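Local coordinates for protein beta-lactamase (PDB 6NHS) that probably hydrolyses beta-lactam antibiotics as a class D serine beta-lactamase, opening the lactam ring by way of an acyl-enzyme intermediate, at residues 236-239 with 240-243; 158-161 with 162-165; 178-181 with 182-186; 70-73 with 74-78. All coordinates share one frame; numbering follows the deposited sequence.

Contact 1. Residues 236-239 with 240-243; sequences IRNN and DDAA
Asp241 reaches back from the first turn of a helix to the chain that leads into it. Its CB lies 3.3 Å from Asn238 O and 4.0 Å from Ile236 CG2, the two side chains sliding past each other in opposite senses. CG sits 3.7 Å from Arg237 N. At the tip, OD1 lies beside the Asn238 amide, 3.7 Å from its ND2, and OD2 gathers two amide N-H groups: Arg237 N binds it at 2.7 Å through the anti lone pair, whereas Asn238 N, at 3.1 Å, comes in 57° out of the carboxylate plane. Two donors should limit its rotation and probably stabilise its charge. The bond from Asn238 N is one half of a capping box at the start of helix 239-255, just after strand 226-236; Arg237 N adds a donor from one residue earlier. The other half is weak: Asn238, the N-cap, offers OD1 to Asp241 N at 3.3 Å, while that N-H also bonds to Asn238 O. A chi1 of 55° turns Asn238 OD1 this way. Beneath the box, Ile236 CD1 packs 4.2 Å from Ala242 CB, and Trp206 of strand 198-207 touches both. The Arg237 guanidinium turns aside to a salt bridge with Asp235.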
loop_
_atom_site.group_PDB
_atom_site.type_symbol
_atom_site.label_atom_id
_atom_site.label_comp_id
_atom_site.label_asym_id
_atom_site.label_seq_id
_atom_site.Cartn_x
_atom_site.Cartn_y
_atom_site.Cartn_z
ATOM N N ILE A 236 -14.643 3.990 5.816
ATOM C CA ILE A 236 -15.571 3.246 4.969
ATOM C C ILE A 236 -16.734 2.803 5.847
ATOM O O ILE A 236 -16.566 1.963 6.740
ATOM C CB ILE A 236 -14.898 2.045 4.289
ATOM C CG1 ILE A 236 -13.843 2.521 3.292
ATOM C CG2 ILE A 236 -15.938 1.169 3.586
ATOM C CD1 ILE A 236 -13.117 1.390 2.595
ATOM N N ARG A 237 -17.917 3.369 5.606
ATOM C CA ARG A 237 -19.105 3.006 6.367
ATOM C C ARG A 237 -20.177 2.333 5.524
ATOM O O ARG A 237 -21.175 1.859 6.079
ATOM C CB ARG A 237 -19.684 4.242 7.071
ATOM C CG ARG A 237 -18.948 4.577 8.369
ATOM C CD ARG A 237 -19.488 5.828 9.040
ATOM N NE ARG A 237 -18.709 7.011 8.685
ATOM C CZ ARG A 237 -17.678 7.466 9.390
ATOM N NH1 ARG A 237 -17.302 6.836 10.496
ATOM N NH2 ARG A 237 -17.025 8.551 8.992
ATOM N N ASN A 238 -19.998 2.280 4.207
ATOM C CA ASN A 238 -20.785 1.427 3.332
ATOM C C ASN A 238 -19.906 1.070 2.144
ATOM O O ASN A 238 -18.829 1.641 1.952
ATOM C CB ASN A 238 -22.091 2.099 2.892
ATOM C CG ASN A 238 -21.865 3.447 2.242
ATOM O OD1 ASN A 238 -21.454 3.530 1.084
ATOM N ND2 ASN A 238 -22.142 4.516 2.983
ATOM N N ASN A 239 -20.369 0.107 1.344
ATOM C CA ASN A 239 -19.540 -0.392 0.251
ATOM C C ASN A 239 -19.270 0.676 -0.801
ATOM O O ASN A 239 -18.243 0.614 -1.488
ATOM C CB ASN A 239 -20.193 -1.620 -0.382
ATOM C CG ASN A 239 -20.062 -2.857 0.487
ATOM O OD1 ASN A 239 -19.495 -2.806 1.582
ATOM N ND2 ASN A 239 -20.588 -3.977 0.006
ATOM N N ASP A 240 -20.160 1.663 -0.934
ATOM C CA ASP A 240 -19.929 2.745 -1.885
ATOM C C ASP A 240 -18.764 3.631 -1.469
ATOM O O ASP A 240 -18.134 4.261 -2.326
ATOM C CB ASP A 240 -21.199 3.575 -2.046
ATOM C CG ASP A 240 -22.350 2.767 -2.621
ATOM O OD1 ASP A 240 -22.282 2.397 -3.814
ATOM O OD2 ASP A 240 -23.314 2.487 -1.874
ATOM N N ASP A 241 -18.458 3.690 -0.168
ATOM C CA ASP A 241 -17.298 4.450 0.287
ATOM C C ASP A 241 -15.993 3.880 -0.258
ATOM O O ASP A 241 -15.016 4.620 -0.421
ATOM C CB ASP A 241 -17.244 4.479 1.817
ATOM C CG ASP A 241 -18.396 5.248 2.429
ATOM O OD1 ASP A 241 -18.991 6.090 1.723
ATOM O OD2 ASP A 241 -18.700 5.013 3.620
ATOM N N ALA A 242 -15.951 2.573 -0.532
ATOM C CA ALA A 242 -14.698 1.944 -0.941
ATOM C C ALA A 242 -14.191 2.509 -2.263
ATOM O O ALA A 242 -12.985 2.713 -2.436
ATOM C CB ALA A 242 -14.876 0.431 -1.044
ATOM N N ALA A 243 -15.097 2.768 -3.208
ATOM C CA ALA A 243 -14.691 3.344 -4.485
ATOM C C ALA A 243 -14.092 4.735 -4.323
ATOM O O ALA A 243 -13.329 5.178 -5.192
ATOM C CB ALA A 243 -15.884 3.398 -5.443
#

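Contact 2. Residues 158-161 with 162-165; sequences QITP and KQQI
Two side-chain amides, those of Gln163 and Gln164, frame Ile159 and Thr160. Thr160 lies over one face of the Gln163 amide, its OG1 3.5 Å from Gln163 CD and its methyl CG2 3.6 Å from Gln163 OE1. Beside that same oxygen comes Ile159 CG1, at 3.7 Å. The Gln164 amide has Ile159 across one face, with Ile159 CG2 3.5 Å from Gln164 NE2 and the CD1 end over the carbonyl half. A bend at chi2 (-95°) curls Gln164 under the isoleucine, and its NE2 goes on to bond Thr64 OG1, beside the presumed nucleophile in the serine-lysine motif. Ile159 is also packed on Trp216, a strand residue that touches Pro161 and Gln164 as well. Between Thr160 and Gln163 the polar bonds are reciprocal. Gln163 N donates a hydrogen bond to Thr160 OG1 at 3.0 Å, and Thr160 N donates one to Gln163 OE1 at 3.1 Å, from a point 44° above the carbonyl plane though along a nearly straight N-H (167°). Regular helical bonding starts at once, with Gln164 N on Thr160 O. A helix start whose N-cap residue and third following residue exchange bonds in this way is a capping box, here opening helix 161-172.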
loop_
_atom_site.group_PDB
_atom_site.type_symbol
_atom_site.label_atom_id
_atom_site.label_comp_id
_atom_site.label_asym_id
_atom_site.label_seq_id
_atom_site.Cartn_x
_atom_site.Cartn_y
_atom_site.Cartn_z
ATOM N N GLN A 158 0.568 -1.092 12.782
ATOM C CA GLN A 158 -0.176 0.054 12.279
ATOM C C GLN A 158 0.799 1.020 11.614
ATOM O O GLN A 158 2.015 0.944 11.812
ATOM C CB GLN A 158 -0.961 0.753 13.395
ATOM C CG GLN A 158 -2.011 -0.131 14.074
ATOM C CD GLN A 158 -2.807 0.622 15.121
ATOM O OE1 GLN A 158 -3.395 1.655 14.837
ATOM N NE2 GLN A 158 -2.819 0.109 16.343
ATOM N N ILE A 159 0.250 1.933 10.810
ATOM C CA ILE A 159 1.068 2.889 10.075
ATOM C C ILE A 159 0.247 4.150 9.832
ATOM O O ILE A 159 -0.972 4.094 9.649
ATOM C CB ILE A 159 1.588 2.267 8.751
ATOM C CG1 ILE A 159 2.641 3.158 8.094
ATOM C CG2 ILE A 159 0.429 1.986 7.775
ATOM C CD1 ILE A 159 3.405 2.460 7.004
ATOM N N THR A 160 0.928 5.313 9.863
ATOM C CA THR A 160 0.286 6.579 9.540
ATOM C C THR A 160 0.428 6.878 8.053
ATOM O O THR A 160 1.307 6.335 7.381
ATOM C CB THR A 160 0.910 7.719 10.349
ATOM O OG1 THR A 160 2.176 8.063 9.772
ATOM C CG2 THR A 160 1.106 7.320 11.825
ATOM N N PRO A 161 -0.421 7.743 7.500
ATOM C CA PRO A 161 -0.215 8.145 6.095
ATOM C C PRO A 161 1.147 8.781 5.853
ATOM O O PRO A 161 1.776 8.504 4.824
ATOM C CB PRO A 161 -1.367 9.129 5.840
ATOM C CG PRO A 161 -2.431 8.723 6.814
ATOM C CD PRO A 161 -1.690 8.254 8.048
ATOM N N LYS A 162 1.626 9.616 6.786
ATOM C CA LYS A 162 2.979 10.165 6.684
ATOM C C LYS A 162 4.030 9.066 6.573
ATOM O O LYS A 162 4.978 9.183 5.790
ATOM C CB LYS A 162 3.286 11.057 7.894
ATOM C CG LYS A 162 2.802 12.482 7.764
ATOM C CD LYS A 162 3.184 13.300 8.987
ATOM C CE LYS A 162 2.980 14.773 8.742
ATOM N NZ LYS A 162 3.270 15.561 9.963
ATOM N N GLN A 163 3.885 7.996 7.363
ATOM C CA GLN A 163 4.857 6.903 7.324
ATOM C C GLN A 163 4.743 6.082 6.043
ATOM O O GLN A 163 5.743 5.516 5.581
ATOM C CB GLN A 163 4.694 6.018 8.564
ATOM C CG GLN A 163 5.133 6.713 9.877
ATOM C CD GLN A 163 4.628 5.998 11.116
ATOM O OE1 GLN A 163 3.789 5.097 11.031
ATOM N NE2 GLN A 163 5.137 6.398 12.280
ATOM N N GLN A 164 3.548 5.999 5.451
ATOM C CA GLN A 164 3.445 5.409 4.118
ATOM C C GLN A 164 4.286 6.197 3.123
ATOM O O GLN A 164 5.047 5.618 2.338
ATOM C CB GLN A 164 1.982 5.349 3.673
ATOM C CG GLN A 164 1.095 4.451 4.543
ATOM C CD GLN A 164 0.959 3.045 3.995
ATOM O OE1 GLN A 164 1.836 2.555 3.280
ATOM N NE2 GLN A 164 -0.149 2.382 4.329
ATOM N N ILE A 165 4.167 7.529 3.160
ATOM C CA ILE A 165 4.953 8.395 2.282
ATOM C C ILE A 165 6.444 8.172 2.508
ATOM O O ILE A 165 7.212 7.970 1.560
ATOM C CB ILE A 165 4.573 9.870 2.510
ATOM C CG1 ILE A 165 3.098 10.111 2.187
ATOM C CG2 ILE A 165 5.462 10.787 1.683
ATOM C CD1 ILE A 165 2.798 10.066 0.728
#

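Contact 3. Residues 178-181 with 182-186; sequences FSQR and TLDLV. With FMT (formic acid), chain I.
Ser179 OG stands between a helix and a small molecule: it accepts the N-H of Thr182 at 3.1 Å along an almost straight line (167°) and donates a hydrogen bond to O2 of a bound formic acid, 2.9 Å away. The other oxygen of the ligand, O1, is met by Arg181 NH1 at 2.7 Å, in the plane of the guanidinium. Thr182 OG1 stands 2.8 Å from O1, but its one proton may go instead to its stronger partner, Glu75 of helix 65-76. Arg181 is stretched out from CG to NE so that its head reaches the ligand. One face of the guanidinium carries Leu185 CD1, displaced toward the rim, while NH2 bonds Ser80 O. On another side of the turn, Gln180 NE2 binds Asp184 OD1 at 2.8 Å. Asp184 OD1 lies close to the amide plane of Gln180, yet the NE2 donor stands 43° out of the carboxylate plane, and a bend at chi2 (63°) brings the amide there; its OE1 is taken by Lys174. Behind, Phe178 CB rests 3.8 Å from Leu183 CD2 and 3.9 Å from Thr182 CG2, and its ring runs off toward Leu71. A serine whose OG accepts the N-H three residues on is a classic N-cap; here it opens helix 180-189, with the Gln180-Asp184 i to i+4 bond along the first turn and a formic acid, probably from the crystallisation liquor, held beside the cap.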
loop_
_atom_site.group_PDB
_atom_site.type_symbol
_atom_site.label_atom_id
_atom_site.label_comp_id
_atom_site.label_asym_id
_atom_site.label_seq_id
_atom_site.Cartn_x
_atom_site.Cartn_y
_atom_site.Cartn_z
ATOM N N PHE A 178 17.079 -3.430 -0.097
ATOM C CA PHE A 178 16.589 -4.287 -1.165
ATOM C C PHE A 178 17.435 -4.066 -2.410
ATOM O O PHE A 178 17.815 -2.934 -2.727
ATOM C CB PHE A 178 15.099 -4.024 -1.473
ATOM C CG PHE A 178 14.212 -4.125 -0.262
ATOM C CD1 PHE A 178 14.024 -5.343 0.377
ATOM C CD2 PHE A 178 13.589 -2.996 0.253
ATOM C CE1 PHE A 178 13.226 -5.436 1.498
ATOM C CE2 PHE A 178 12.773 -3.087 1.370
ATOM C CZ PHE A 178 12.594 -4.307 1.996
ATOM N N SER A 179 17.741 -5.160 -3.100
ATOM C CA SER A 179 18.545 -5.092 -4.309
ATOM C C SER A 179 17.783 -4.381 -5.420
ATOM O O SER A 179 16.553 -4.280 -5.398
ATOM C CB SER A 179 18.925 -6.496 -4.771
ATOM O OG SER A 179 17.776 -7.167 -5.267
ATOM N N GLN A 180 18.537 -3.900 -6.415
ATOM C CA GLN A 180 17.918 -3.263 -7.578
ATOM C C GLN A 180 16.933 -4.203 -8.268
ATOM O O GLN A 180 15.880 -3.769 -8.753
ATOM C CB GLN A 180 18.995 -2.803 -8.562
ATOM C CG GLN A 180 18.457 -1.967 -9.720
ATOM C CD GLN A 180 17.831 -0.665 -9.250
ATOM O OE1 GLN A 180 18.492 0.160 -8.627
ATOM N NE2 GLN A 180 16.545 -0.483 -9.536
ATOM N N ARG A 181 17.258 -5.496 -8.326
ATOM C CA ARG A 181 16.333 -6.465 -8.905
ATOM C C ARG A 181 15.019 -6.494 -8.134
ATOM O O ARG A 181 13.936 -6.471 -8.727
ATOM C CB ARG A 181 16.978 -7.851 -8.925
ATOM C CG ARG A 181 16.053 -8.978 -9.368
ATOM C CD ARG A 181 16.745 -10.323 -9.197
ATOM N NE ARG A 181 15.936 -11.427 -9.708
ATOM C CZ ARG A 181 15.039 -12.096 -8.989
ATOM N NH1 ARG A 181 14.828 -11.778 -7.718
ATOM N NH2 ARG A 181 14.352 -13.084 -9.544
ATOM N N THR A 182 15.098 -6.552 -6.804
ATOM C CA THR A 182 13.893 -6.537 -5.980
ATOM C C THR A 182 13.078 -5.274 -6.227
ATOM O O THR A 182 11.853 -5.335 -6.393
ATOM C CB THR A 182 14.264 -6.648 -4.499
ATOM O OG1 THR A 182 14.910 -7.902 -4.256
ATOM C CG2 THR A 182 13.016 -6.549 -3.627
ATOM N N LEU A 183 13.747 -4.116 -6.258
ATOM C CA LEU A 183 13.048 -2.856 -6.507
ATOM C C LEU A 183 12.368 -2.862 -7.868
ATOM O O LEU A 183 11.211 -2.449 -7.997
ATOM C CB LEU A 183 14.024 -1.680 -6.423
ATOM C CG LEU A 183 14.820 -1.490 -5.137
ATOM C CD1 LEU A 183 15.725 -0.265 -5.250
ATOM C CD2 LEU A 183 13.882 -1.372 -3.948
ATOM N N ASP A 184 13.094 -3.296 -8.905
ATOM C CA ASP A 184 12.534 -3.316 -10.252
ATOM C C ASP A 184 11.271 -4.165 -10.314
ATOM O O ASP A 184 10.282 -3.775 -10.945
ATOM C CB ASP A 184 13.566 -3.857 -11.248
ATOM C CG ASP A 184 14.698 -2.880 -11.523
ATOM O OD1 ASP A 184 14.593 -1.697 -11.139
ATOM O OD2 ASP A 184 15.699 -3.312 -12.124
ATOM N N LEU A 185 11.288 -5.336 -9.676
ATOM C CA LEU A 185 10.128 -6.222 -9.748
ATOM C C LEU A 185 8.935 -5.619 -9.018
ATOM O O LEU A 185 7.817 -5.610 -9.544
ATOM C CB LEU A 185 10.479 -7.598 -9.177
ATOM C CG LEU A 185 11.502 -8.407 -9.974
ATOM C CD1 LEU A 185 11.896 -9.675 -9.217
ATOM C CD2 LEU A 185 10.955 -8.746 -11.354
ATOM N N VAL A 186 9.155 -5.089 -7.814
ATOM C CA VAL A 186 8.033 -4.568 -7.037
ATOM C C VAL A 186 7.471 -3.303 -7.676
ATOM O O VAL A 186 6.250 -3.110 -7.733
ATOM C CB VAL A 186 8.457 -4.338 -5.578
ATOM C CG1 VAL A 186 7.346 -3.635 -4.807
ATOM C CG2 VAL A 186 8.805 -5.687 -4.921
HETATM C C FMT I . 16.677 -10.525 -5.147
HETATM O O1 FMT I . 15.799 -10.063 -5.880
HETATM O O2 FMT I . 17.806 -10.043 -5.013
#

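Contact 4. Residues 70-73 with 74-78; sequences SLVA and LETGV
From Ser70 to Glu75 the backbone is regular helix, carried by bonds such as Leu74 N to Ser70 O (3.0 Å) and Glu75 N to Leu71 O, and the chain leaves helical angles at Gly77. This glycine takes a positive phi of 83°, turning the chain so that both Gly77 N and Val78 N point at Ala73 O, at 3.0 and 3.1 Å, each bond weak. Together with the weak bond from Gly77 N to Leu74 O, this fits a Schellman motif closing helix 65-76. Its apolar element is present too: Ala73 CB meets Val78 CG2 at 3.8 Å across the turn. Just before the glycine, Thr76 gives Val72 O a second donor. A chi1 of 58° turns its OG1 back onto that oxygen at 2.8 Å, while Thr76 N reaches it at 2.9 Å from the opposite face of the carbonyl plane. The remaining branch, Thr76 CG2, crosses Val72 CG1 at 4.0 Å, and Phe131 and Ile123 of neighbouring helices pack on both residues. Leu74 leans its CB and CG over Ser70 O, whereas the Ser70 hydroxyl bonds to Lys66 O and Tyr116. Glu75, bent at chi2, sends its carboxylate to Thr182 on helix 180-189.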
loop_
_atom_site.group_PDB
_atom_site.type_symbol
_atom_site.label_atom_id
_atom_site.label_comp_id
_atom_site.label_asym_id
_atom_site.label_seq_id
_atom_site.Cartn_x
_atom_site.Cartn_y
_atom_site.Cartn_z
ATOM N N SER A 70 6.039 -7.751 -0.393
ATOM C CA SER A 70 6.597 -8.166 -1.680
ATOM C C SER A 70 8.105 -7.961 -1.720
ATOM O O SER A 70 8.843 -8.813 -2.230
ATOM C CB SER A 70 5.945 -7.378 -2.826
ATOM O OG SER A 70 4.535 -7.535 -2.848
ATOM N N LEU A 71 8.574 -6.816 -1.210
ATOM C CA LEU A 71 10.004 -6.525 -1.175
ATOM C C LEU A 71 10.761 -7.564 -0.363
ATOM O O LEU A 71 11.792 -8.087 -0.808
ATOM C CB LEU A 71 10.232 -5.133 -0.585
ATOM C CG LEU A 71 9.678 -3.986 -1.421
ATOM C CD1 LEU A 71 9.501 -2.728 -0.559
ATOM C CD2 LEU A 71 10.629 -3.729 -2.590
ATOM N N VAL A 72 10.276 -7.862 0.845
ATOM C CA VAL A 72 10.994 -8.785 1.720
ATOM C C VAL A 72 10.944 -10.197 1.151
ATOM O O VAL A 72 11.932 -10.941 1.207
ATOM C CB VAL A 72 10.416 -8.726 3.146
ATOM C CG1 VAL A 72 11.116 -9.729 4.052
ATOM C CG2 VAL A 72 10.527 -7.286 3.719
ATOM N N ALA A 73 9.796 -10.583 0.592
ATOM C CA ALA A 73 9.645 -11.926 0.040
ATOM C C ALA A 73 10.622 -12.159 -1.102
ATOM O O ALA A 73 11.281 -13.201 -1.168
ATOM C CB ALA A 73 8.203 -12.140 -0.428
ATOM N N LEU A 74 10.725 -11.196 -2.017
ATOM C CA LEU A 74 11.671 -11.318 -3.121
ATOM C C LEU A 74 13.109 -11.240 -2.630
ATOM O O LEU A 74 13.967 -12.004 -3.088
ATOM C CB LEU A 74 11.404 -10.229 -4.165
ATOM C CG LEU A 74 10.134 -10.450 -4.999
ATOM C CD1 LEU A 74 9.703 -9.134 -5.676
ATOM C CD2 LEU A 74 10.338 -11.562 -6.032
ATOM N N GLU A 75 13.394 -10.323 -1.702
ATOM C CA GLU A 75 14.767 -10.155 -1.237
ATOM C C GLU A 75 15.272 -11.406 -0.526
ATOM O O GLU A 75 16.421 -11.817 -0.727
ATOM C CB GLU A 75 14.874 -8.941 -0.315
ATOM C CG GLU A 75 16.307 -8.546 -0.002
ATOM C CD GLU A 75 17.055 -8.048 -1.226
ATOM O OE1 GLU A 75 16.405 -7.560 -2.176
ATOM O OE2 GLU A 75 18.297 -8.138 -1.240
ATOM N N THR A 76 14.437 -12.011 0.327
ATOM C CA THR A 76 14.820 -13.232 1.026
ATOM C C THR A 76 14.777 -14.450 0.124
ATOM O O THR A 76 15.331 -15.493 0.484
ATOM C CB THR A 76 13.900 -13.490 2.223
ATOM O OG1 THR A 76 12.540 -13.571 1.768
ATOM C CG2 THR A 76 14.036 -12.377 3.270
ATOM N N GLY A 77 14.100 -14.355 -1.015
ATOM C CA GLY A 77 14.024 -15.469 -1.930
ATOM C C GLY A 77 12.962 -16.491 -1.610
ATOM O O GLY A 77 13.000 -17.593 -2.170
ATOM N N VAL A 78 11.996 -16.169 -0.741
ATOM C CA VAL A 78 10.923 -17.128 -0.502
ATOM C C VAL A 78 9.979 -17.184 -1.695
ATOM O O VAL A 78 9.199 -18.137 -1.825
ATOM C CB VAL A 78 10.162 -16.819 0.805
ATOM C CG1 VAL A 78 11.152 -16.682 2.000
ATOM C CG2 VAL A 78 9.288 -15.599 0.657
#

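The four contacts show how helix ends are finished: contacts 1, 2 and 3 cap the starts of three helices, and contact 4 closes a fourth. Contacts 3 and 4 touch, their centres about 9 Å apart. There Glu75 OE1 probably accepts from Thr182 OG1 at 2.6 Å and from Ser179 N at 2.9 Å, so the end of helix 65-76 grips the cap of helix 180-189. Contact 2 lies about 21 Å, centre to centre, from each of the others. Gln164 of contact 2 lies near the probable active-site residues Ser63, Lys66 and Lys203, and Ser70 of contact 4 bonds to the backbone of Lys66. Contact 1 sits across the chain, about 34 Å from contact 3 between centres.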